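Local coordinates for alpha-L-rhamnosidase (Aspergillus terreus, PDB 6GSZ), which probably hydrolyses terminal non-reducing alpha-L-rhamnose residues in alpha-L-rhamnosides, as a calcium-binding, multidomain glycoside hydrolase, at residues P173-S177 against F455-T459; S261-D265 against R464-L468; Q334-L340 against Y395-V401. All blocks are in the same frame, centred on the assembly; numbering follows the deposited sequence. Where two conformers were deposited one is given.

Contact 1: residues P173-S177 against F455-T459. With EDO (1,2-ethanediol), chain B.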
loop_
_atom_site.group_PDB
_atom_site.type_symbol
_atom_site.label_atom_id
_atom_site.label_comp_id
_atom_site.label_asym_id
_atom_site.label_seq_id
_atom_site.Cartn_x
_atom_site.Cartn_y
_atom_site.Cartn_z
ATOM N N PRO A 173 12.858 8.354 -4.944
ATOM C CA PRO A 173 11.793 7.686 -5.706
ATOM C C PRO A 173 11.122 6.499 -5.037
ATOM O O PRO A 173 10.302 5.837 -5.686
ATOM C CB PRO A 173 12.591 7.212 -6.947
ATOM C CG PRO A 173 13.924 6.790 -6.358
ATOM C CD PRO A 173 14.178 7.893 -5.370
ATOM N N GLY A 174 11.388 6.258 -3.757
ATOM C CA GLY A 174 10.781 5.134 -3.063
ATOM C C GLY A 174 11.705 3.921 -3.111
ATOM O O GLY A 174 12.884 4.047 -3.529
ATOM N N TRP A 175 11.216 2.778 -2.655
ATOM C CA TRP A 175 11.996 1.574 -2.515
ATOM C C TRP A 175 11.601 0.522 -3.557
ATOM O O TRP A 175 10.543 -0.121 -3.417
ATOM C CB TRP A 175 11.912 0.995 -1.103
ATOM C CG TRP A 175 12.916 -0.081 -0.846
ATOM C CD1 TRP A 175 13.941 -0.478 -1.657
ATOM C CD2 TRP A 175 12.995 -0.906 0.326
ATOM N NE1 TRP A 175 14.678 -1.468 -1.055
ATOM C CE2 TRP A 175 14.115 -1.756 0.158
ATOM C CE3 TRP A 175 12.243 -0.993 1.499
ATOM C CZ2 TRP A 175 14.510 -2.658 1.136
ATOM C CZ3 TRP A 175 12.611 -1.908 2.457
ATOM C CH2 TRP A 175 13.752 -2.708 2.285
ATOM N N GLN A 176 12.405 0.379 -4.614
ATOM C CA GLN A 176 12.279 -0.694 -5.608
ATOM C C GLN A 176 13.387 -1.723 -5.329
ATOM O O GLN A 176 14.383 -1.406 -4.660
ATOM C CB GLN A 176 12.357 -0.154 -7.043
ATOM C CG GLN A 176 11.232 0.839 -7.361
ATOM C CD GLN A 176 11.553 2.275 -6.988
ATOM O OE1 GLN A 176 12.630 2.798 -7.359
ATOM N NE2 GLN A 176 10.659 2.982 -6.295
ATOM N N SER A 177 13.297 -2.871 -5.987
ATOM C CA SER A 177 14.375 -3.832 -6.085
ATOM C C SER A 177 15.322 -3.227 -7.129
ATOM O O SER A 177 15.347 -3.630 -8.282
ATOM C CB SER A 177 13.877 -5.205 -6.475
ATOM O OG SER A 177 13.056 -5.750 -5.444
ATOM N N PHE A 455 3.691 2.468 2.154
ATOM C CA PHE A 455 4.717 3.545 2.127
ATOM C C PHE A 455 5.775 3.127 1.112
ATOM O O PHE A 455 6.803 2.567 1.536
ATOM C CB PHE A 455 5.325 3.707 3.517
ATOM C CG PHE A 455 6.031 5.016 3.787
ATOM C CD1 PHE A 455 7.313 5.271 3.282
ATOM C CD2 PHE A 455 5.416 6.020 4.520
ATOM C CE1 PHE A 455 7.946 6.468 3.527
ATOM C CE2 PHE A 455 6.072 7.216 4.767
ATOM C CZ PHE A 455 7.321 7.445 4.270
ATOM N N SER A 456 5.473 3.302 -0.185
ATOM C CA SER A 456 6.267 2.860 -1.394
ATOM C C SER A 456 6.045 1.347 -1.641
ATOM O O SER A 456 5.756 0.967 -2.759
ATOM C CB SER A 456 7.773 3.279 -1.355
ATOM O OG SER A 456 8.356 2.999 -2.576
ATOM N N ILE A 457 6.248 0.540 -0.588
ATOM C CA ILE A 457 6.047 -0.918 -0.567
ATOM C C ILE A 457 5.082 -1.227 0.590
ATOM O O ILE A 457 4.906 -0.402 1.490
ATOM C CB ILE A 457 7.386 -1.658 -0.399
ATOM C CG1 ILE A 457 8.030 -1.334 0.951
ATOM C CG2 ILE A 457 8.319 -1.376 -1.557
ATOM C CD1 ILE A 457 9.036 -2.371 1.413
ATOM N N PRO A 458 4.413 -2.398 0.595
ATOM C CA PRO A 458 3.557 -2.784 1.701
ATOM C C PRO A 458 4.412 -3.339 2.836
ATOM O O PRO A 458 4.916 -4.461 2.756
ATOM C CB PRO A 458 2.633 -3.836 1.078
ATOM C CG PRO A 458 3.485 -4.455 -0.030
ATOM C CD PRO A 458 4.482 -3.403 -0.454
ATOM N N THR A 459 4.547 -2.527 3.861
ATOM C CA THR A 459 5.448 -2.839 4.967
ATOM C C THR A 459 4.734 -3.606 6.085
ATOM O O THR A 459 3.526 -3.474 6.266
ATOM C CB THR A 459 6.104 -1.601 5.596
ATOM O OG1 THR A 459 5.126 -0.681 6.063
ATOM C CG2 THR A 459 7.004 -0.849 4.646
HETATM C C1 EDO B . 4.356 2.202 -6.011
HETATM O O1 EDO B . 5.243 2.558 -4.889
HETATM C C2 EDO B . 3.490 3.360 -6.517
HETATM O O2 EDO B . 2.148 3.435 -5.877
HETATM O O HOH W 1 8.258 1.597 -5.118
#
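G174 and S456 bring two irregular loops together, their CA atoms 5.3 Å apart, with no strand pairing between 173-177 and 455-459. This is a loop-to-loop interdomain contact: 173-177 belongs to the N-terminal domain of the rhamnosidase and 455-459 to the six-hairpin glycosidase domain, in the loop that follows helix 437-453. One direct hydrogen bond crosses it, from W175 N to S456 OG at 2.9 Å. The serine hydroxyl is carried to that N-H because OG stands opposite the serine's own N (chi1 -172°). G174 has a positive phi (94°), a backbone shape that favours glycine, and its CA lies 3.3 Å from the same S456 OG.

Beside the polar link, I457 packs against W175. Its CD1 methyl comes to 3.5 Å from CE3, on the benzo part of the indole, and the two side chains meet at a slant. The other branch, CG2, lies 3.2 Å from W175 O. Beyond the contact the same indole stacks on W208, and its NE1 is hydrogen-bonded to Y223.

Q176 turns its amide back along its own loop, giving NE2 to P173 O at 2.9 Å from above the carbonyl plane. A water ties the pieces together: it accepts from Q176 NE2, shares a hydrogen bond with S456 OG, and bonds only weakly to W175 O. A 1,2-ethanediol, probably from the crystallisation liquor, joins this water and donates from O1 to S456 O at 2.7 Å.

Contact 2: residues S261-D265 against R464-L468. With BGC (beta-D-glucopyranose), chain C.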
loop_
_atom_site.group_PDB
_atom_site.type_symbol
_atom_site.label_atom_id
_atom_site.label_comp_id
_atom_site.label_asym_id
_atom_site.label_seq_id
_atom_site.Cartn_x
_atom_site.Cartn_y
_atom_site.Cartn_z
ATOM N N SER A 261 20.636 11.773 7.953
ATOM C CA SER A 261 19.181 11.526 7.793
ATOM C C SER A 261 18.971 10.075 7.382
ATOM O O SER A 261 19.417 9.696 6.312
ATOM C CB SER A 261 18.592 12.518 6.796
ATOM O OG SER A 261 17.174 12.491 6.848
ATOM N N GLU A 262 18.394 9.304 8.299
ATOM C CA GLU A 262 18.369 7.836 8.227
ATOM C C GLU A 262 16.932 7.391 8.476
ATOM O O GLU A 262 16.275 7.925 9.340
ATOM C CB GLU A 262 19.267 7.222 9.301
ATOM C CG GLU A 262 20.683 7.724 9.273
ATOM C CD GLU A 262 21.468 7.098 10.390
ATOM O OE1 GLU A 262 21.659 5.847 10.361
ATOM O OE2 GLU A 262 21.951 7.891 11.270
ATOM N N ILE A 263 16.500 6.389 7.700
ATOM C CA ILE A 263 15.143 5.820 7.800
ATOM C C ILE A 263 14.864 5.488 9.274
ATOM O O ILE A 263 13.847 5.903 9.864
ATOM C CB ILE A 263 14.992 4.573 6.891
ATOM C CG1 ILE A 263 15.148 4.896 5.397
ATOM C CG2 ILE A 263 13.687 3.848 7.159
ATOM C CD1 ILE A 263 14.154 5.891 4.833
ATOM N N TYR A 264 15.757 4.665 9.864
ATOM C CA TYR A 264 15.502 4.163 11.231
ATOM C C TYR A 264 15.862 5.168 12.317
ATOM O O TYR A 264 15.083 5.451 13.255
ATOM C CB TYR A 264 16.222 2.851 11.534
ATOM C CG TYR A 264 15.809 1.656 10.705
ATOM C CD1 TYR A 264 14.583 1.560 10.036
ATOM C CD2 TYR A 264 16.692 0.604 10.579
ATOM C CE1 TYR A 264 14.277 0.421 9.301
ATOM C CE2 TYR A 264 16.390 -0.534 9.871
ATOM C CZ TYR A 264 15.163 -0.636 9.217
ATOM O OH TYR A 264 14.910 -1.766 8.481
ATOM N N ASP A 265 17.079 5.722 12.249
ATOM C CA ASP A 265 17.539 6.489 13.400
ATOM C C ASP A 265 17.045 7.938 13.446
ATOM O O ASP A 265 16.955 8.496 14.531
ATOM C CB ASP A 265 19.050 6.405 13.575
ATOM C CG ASP A 265 19.540 5.083 14.164
ATOM O OD1 ASP A 265 18.695 4.287 14.686
ATOM O OD2 ASP A 265 20.781 4.820 14.061
ATOM N N ARG A 464 9.833 0.430 13.889
ATOM C CA ARG A 464 11.047 -0.180 14.375
ATOM C C ARG A 464 12.046 -0.359 13.222
ATOM O O ARG A 464 11.885 0.175 12.134
ATOM C CB ARG A 464 10.749 -1.485 15.126
ATOM C CG ARG A 464 10.258 -2.641 14.260
ATOM C CD ARG A 464 9.820 -3.804 15.122
ATOM N NE ARG A 464 9.347 -4.926 14.338
ATOM C CZ ARG A 464 8.350 -5.741 14.683
ATOM N NH1 ARG A 464 7.842 -5.650 15.901
ATOM N NH2 ARG A 464 7.888 -6.617 13.788
ATOM N N ASP A 465 13.121 -1.089 13.531
ATOM C CA ASP A 465 14.209 -1.380 12.599
ATOM C C ASP A 465 13.836 -2.524 11.666
ATOM O O ASP A 465 14.480 -3.515 11.627
ATOM C CB ASP A 465 15.501 -1.666 13.361
ATOM C CG ASP A 465 15.414 -2.793 14.374
ATOM O OD1 ASP A 465 14.278 -3.272 14.637
ATOM O OD2 ASP A 465 16.446 -3.190 14.885
ATOM N N GLU A 466 12.742 -2.333 10.953
ATOM C CA GLU A 466 12.227 -3.363 10.026
ATOM C C GLU A 466 11.628 -2.620 8.833
ATOM O O GLU A 466 12.348 -2.157 8.004
ATOM C CB GLU A 466 11.315 -4.332 10.796
ATOM C CG GLU A 466 11.010 -5.622 10.053
ATOM C CD GLU A 466 10.633 -6.787 10.942
ATOM O OE1 GLU A 466 10.481 -6.580 12.150
ATOM O OE2 GLU A 466 10.506 -7.897 10.423
ATOM N N ARG A 467 10.291 -2.571 8.723
ATOM C CA ARG A 467 9.617 -1.809 7.642
ATOM C C ARG A 467 9.972 -2.460 6.308
ATOM O O ARG A 467 10.322 -1.786 5.356
ATOM C CB ARG A 467 9.908 -0.300 7.708
ATOM C CG ARG A 467 10.108 0.296 9.096
ATOM C CD ARG A 467 10.377 1.769 9.039
ATOM N NE ARG A 467 10.870 2.250 10.300
ATOM C CZ ARG A 467 11.132 3.530 10.532
ATOM N NH1 ARG A 467 10.883 4.429 9.607
ATOM N NH2 ARG A 467 11.641 3.925 11.694
ATOM N N LEU A 468 9.816 -3.796 6.243
ATOM C CA LEU A 468 10.187 -4.555 5.062
ATOM C C LEU A 468 8.916 -5.061 4.369
ATOM O O LEU A 468 7.818 -5.156 5.000
ATOM C CB LEU A 468 11.040 -5.763 5.474
ATOM C CG LEU A 468 12.258 -5.429 6.335
ATOM C CD1 LEU A 468 12.970 -6.692 6.770
ATOM C CD2 LEU A 468 13.229 -4.470 5.614
HETATM C C2 BGC C . 6.095 -9.800 9.868
HETATM C C3 BGC C . 5.939 -11.290 9.747
HETATM C C4 BGC C . 7.189 -12.131 9.882
HETATM C C5 BGC C . 7.831 -11.646 11.090
HETATM C C6 BGC C . 9.058 -12.520 11.260
HETATM C C1 BGC C . 6.937 -9.469 11.088
HETATM O O1 BGC C . 6.956 -8.065 11.252
HETATM O O2 BGC C . 4.887 -9.213 10.291
HETATM O O3 BGC C . 5.577 -11.541 8.496
HETATM O O4 BGC C . 7.022 -13.567 9.913
HETATM O O5 BGC C . 8.153 -10.217 11.106
HETATM O O6 BGC C . 9.823 -12.005 12.353
HETATM O O HOH W 2 12.779 6.608 12.303
#
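The loop 464-468 forms part of the sugar pocket of the six-hairpin glycosidase domain, and behind it Y264, in the turn after strand 258-262, lies flat against the backbone. R464 and E466 face the bound beta-D-glucopyranose, while the contact covers the rear of the loop. D465, between them, is the centre of an inverse gamma turn, and its CA sits over the middle of the Y264 ring in a CH-pi contact, 3.5 Å from the centroid and only 8° off the ring normal. The phenol then reaches past D465 to give its proton to E466 O, with OH to O at 2.6 Å. Y264 OH is also hydrogen-bonded to G214, so two partners fix the end of the ring.

R467 runs past Y264 in the opposite direction, its chain extended from CG to NE. One guanidinium face takes the rim of the ring at CD1, the two planes standing 52° apart. Within its own loop, R467 NE donates to R464 O at 2.9 Å in the carbonyl plane, which pins the arginine along the turn. Its NH1 is hydrogen-bonded to Y395, and NH2 gives a proton to a water that also lies within bonding distance of I263 O and Y264 O.

On the pocket side, R464 and E466 form a salt bridge, NE to OE1 at 3.0 Å, that orients both groups. R371 shares OE1, W470 holds OE2, and E740 pairs with R464 NH1. The edge of the R464 guanidinium faces the sugar, with NH2 lying 3.1 Å from the anomeric hydroxyl O1 of the glucose.

Contact 3: residues Q334-L340 against Y395-V401; sequences QNLVGWL and YHGFRYV
L336 and F398 form the tight centre of a short antiparallel beta pairing within the concanavalin-like domain. Strands 335-337 and 396-398 run at 167° to each other, and L336 exchanges two backbone hydrogen bonds with F398. G338 and H396 form the next hydrogen-bonded pair, with V337 opposite G397 between them.

The F398 ring swings in over its neighbours because its CG lies between the backbone N and carbonyl carbon (chi1 67°). L336 CD1 presses on one face, off centre and 3.6 Å from CZ, while L340 CD2 reaches the ring at 4.0 Å from CE2. Further along, L340 CD1 and V401 CG1 meet tip to tip, and F332 and F354 of adjoining strands complete this apolar cluster. On the opposite face of the pairing, V337 lies alongside Y395, its CG1 at the ring's edge, 3.6 Å from CD2. The same tyrosine stacks on F455.

The looser, partly exposed side is at R399. Its aliphatic chain, extended from CG to NE, lies along the Q334 backbone, with CB 3.5 Å from Q334 O, and its NE goes on to a salt bridge with D331. R399 and Y400 form a classic beta bulge opposite T357, where the chain turns into the next sheet. N335, by contrast, is buried, and its ND2 is held by E358 and T737.

Thus backbone hydrogen bonds set the pairing, apolar side chains pack on both its faces, and the charged group is left at the margin, where D331 can balance it.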
loop_
_atom_site.group_PDB
_atom_site.type_symbol
_atom_site.label_atom_id
_atom_site.label_comp_id
_atom_site.label_asym_id
_atom_site.label_seq_id
_atom_site.Cartn_x
_atom_site.Cartn_y
_atom_site.Cartn_z
ATOM N N GLN A 334 -3.379 9.931 17.788
ATOM C CA GLN A 334 -3.433 8.941 16.716
ATOM C C GLN A 334 -2.011 8.437 16.534
ATOM O O GLN A 334 -1.101 9.257 16.494
ATOM C CB GLN A 334 -3.952 9.569 15.425
ATOM C CG GLN A 334 -3.864 8.638 14.220
ATOM C CD GLN A 334 -4.745 7.407 14.312
ATOM O OE1 GLN A 334 -5.957 7.516 14.600
ATOM N NE2 GLN A 334 -4.141 6.233 14.055
ATOM N N ASN A 335 -1.862 7.119 16.400
ATOM C CA ASN A 335 -0.605 6.507 16.021
ATOM C C ASN A 335 -0.502 6.632 14.499
ATOM O O ASN A 335 -1.237 5.952 13.765
ATOM C CB ASN A 335 -0.564 5.052 16.486
ATOM C CG ASN A 335 0.779 4.382 16.307
ATOM O OD1 ASN A 335 1.808 5.069 16.230
ATOM N ND2 ASN A 335 0.812 3.059 16.318
ATOM N N LEU A 336 0.352 7.542 14.046
ATOM C CA LEU A 336 0.464 7.929 12.668
ATOM C C LEU A 336 1.873 7.677 12.157
ATOM O O LEU A 336 2.789 7.349 12.909
ATOM C CB LEU A 336 0.006 9.374 12.464
ATOM C CG LEU A 336 0.655 10.441 13.339
ATOM C CD1 LEU A 336 1.931 10.877 12.720
ATOM C CD2 LEU A 336 -0.267 11.640 13.500
ATOM N N VAL A 337 2.019 7.845 10.853
ATOM C CA VAL A 337 3.277 7.597 10.152
ATOM C C VAL A 337 3.615 8.815 9.311
ATOM O O VAL A 337 2.801 9.284 8.535
ATOM C CB VAL A 337 3.221 6.316 9.296
ATOM C CG1 VAL A 337 4.511 6.123 8.530
ATOM C CG2 VAL A 337 2.973 5.120 10.192
ATOM N N GLY A 338 4.827 9.348 9.545
ATOM C CA GLY A 338 5.345 10.523 8.884
ATOM C C GLY A 338 6.369 11.198 9.785
ATOM O O GLY A 338 7.325 10.579 10.160
ATOM N N TRP A 339 6.134 12.468 10.106
ATOM C CA TRP A 339 7.145 13.240 10.829
ATOM C C TRP A 339 6.502 14.523 11.353
ATOM O O TRP A 339 5.324 14.776 11.121
ATOM C CB TRP A 339 8.346 13.532 9.949
ATOM C CG TRP A 339 8.067 14.165 8.631
ATOM C CD1 TRP A 339 7.638 15.426 8.359
ATOM C CD2 TRP A 339 8.196 13.508 7.361
ATOM N NE1 TRP A 339 7.518 15.628 7.017
ATOM C CE2 TRP A 339 7.855 14.463 6.379
ATOM C CE3 TRP A 339 8.568 12.223 6.963
ATOM C CZ2 TRP A 339 7.966 14.193 5.030
ATOM C CZ3 TRP A 339 8.659 11.954 5.617
ATOM C CH2 TRP A 339 8.375 12.931 4.680
ATOM N N LEU A 340 7.300 15.331 12.047
ATOM C CA LEU A 340 6.830 16.632 12.543
ATOM C C LEU A 340 7.186 17.776 11.590
ATOM O O LEU A 340 8.139 17.695 10.846
ATOM C CB LEU A 340 7.496 16.945 13.887
ATOM C CG LEU A 340 7.198 15.960 15.005
ATOM C CD1 LEU A 340 7.971 16.347 16.251
ATOM C CD2 LEU A 340 5.687 15.883 15.270
ATOM N N TYR A 395 11.487 8.700 8.331
ATOM C CA TYR A 395 10.089 8.755 8.728
ATOM C C TYR A 395 9.944 7.965 10.022
ATOM O O TYR A 395 10.799 7.131 10.316
ATOM C CB TYR A 395 9.137 8.252 7.620
ATOM C CG TYR A 395 9.093 6.770 7.336
ATOM C CD1 TYR A 395 9.980 6.080 6.528
ATOM C CD2 TYR A 395 8.015 6.041 7.815
ATOM C CE1 TYR A 395 9.777 4.754 6.172
ATOM C CE2 TYR A 395 7.827 4.706 7.507
ATOM C CZ TYR A 395 8.688 4.060 6.659
ATOM O OH TYR A 395 8.474 2.762 6.266
ATOM N N HIS A 396 8.847 8.218 10.741
ATOM C CA HIS A 396 8.625 7.582 12.030
ATOM C C HIS A 396 7.168 7.116 12.137
ATOM O O HIS A 396 6.291 7.703 11.532
ATOM C CB HIS A 396 8.934 8.551 13.168
ATOM C CG HIS A 396 10.132 9.413 12.987
ATOM N ND1 HIS A 396 11.414 8.926 12.832
ATOM C CD2 HIS A 396 10.188 10.748 12.900
ATOM C CE1 HIS A 396 12.234 9.982 12.739
ATOM N NE2 HIS A 396 11.516 11.107 12.793
ATOM N N GLY A 397 6.966 6.138 13.006
ATOM C CA GLY A 397 5.631 5.669 13.360
ATOM C C GLY A 397 5.407 5.998 14.829
ATOM O O GLY A 397 6.155 5.539 15.658
ATOM N N PHE A 398 4.421 6.852 15.151
ATOM C CA PHE A 398 4.324 7.399 16.496
ATOM C C PHE A 398 2.967 8.035 16.786
ATOM O O PHE A 398 2.299 8.530 15.882
ATOM C CB PHE A 398 5.414 8.462 16.679
ATOM C CG PHE A 398 5.253 9.717 15.854
ATOM C CD1 PHE A 398 5.620 9.734 14.523
ATOM C CD2 PHE A 398 4.744 10.894 16.378
ATOM C CE1 PHE A 398 5.454 10.856 13.735
ATOM C CE2 PHE A 398 4.608 12.039 15.600
ATOM C CZ PHE A 398 4.976 12.026 14.272
ATOM N N ARG A 399 2.637 8.084 18.093
ATOM C CA ARG A 399 1.580 8.934 18.626
ATOM C C ARG A 399 2.156 10.010 19.582
ATOM O O ARG A 399 1.603 11.097 19.689
ATOM C CB ARG A 399 0.549 8.065 19.365
ATOM C CG ARG A 399 -0.489 8.870 20.135
ATOM C CD ARG A 399 -1.653 8.044 20.634
ATOM N NE ARG A 399 -2.458 8.886 21.502
ATOM C CZ ARG A 399 -3.667 8.563 21.966
ATOM N NH1 ARG A 399 -4.191 7.389 21.627
ATOM N NH2 ARG A 399 -4.326 9.424 22.736
ATOM N N TYR A 400 3.258 9.655 20.261
ATOM C CA TYR A 400 3.880 10.492 21.283
ATOM C C TYR A 400 5.271 10.946 20.842
ATOM O O TYR A 400 5.993 10.221 20.184
ATOM C CB TYR A 400 3.963 9.709 22.595
ATOM C CG TYR A 400 2.626 9.203 23.093
ATOM C CD1 TYR A 400 1.788 10.038 23.812
ATOM C CD2 TYR A 400 2.199 7.904 22.828
ATOM C CE1 TYR A 400 0.556 9.590 24.253
ATOM C CE2 TYR A 400 0.958 7.457 23.254
ATOM C CZ TYR A 400 0.134 8.308 23.961
ATOM O OH TYR A 400 -1.077 7.898 24.456
ATOM N N VAL A 401 5.650 12.125 21.328
ATOM C CA VAL A 401 6.994 12.645 21.093
ATOM C C VAL A 401 7.493 13.277 22.391
ATOM O O VAL A 401 6.888 14.223 22.881
ATOM C CB VAL A 401 7.026 13.672 19.957
ATOM C CG1 VAL A 401 8.477 14.016 19.652
ATOM C CG2 VAL A 401 6.308 13.154 18.737
#

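Overall arrangement
Contact 1 and contact 2 have centres 13 Å apart, as do contacts 2 and 3, while contacts 1 and 3 are 19 Å apart. Contact 1 sets the loop after strand 164-165, and contact 2 the turn after strand 258-262, on the loop between helices 437-453 and 471-484; their segments alternate along the chain. Contact 3 is nested within the loops closed by both, and contacts 2 and 3 reach the same mixed sheet, through strands 258-262 and 400-404. T459 and W175 pack on R467 and L468, and Y395 of contact 3 bridges to F455 and R467 of the other two. Parts of the chain from three sequence families thus meet behind the loop carrying R464 and E466.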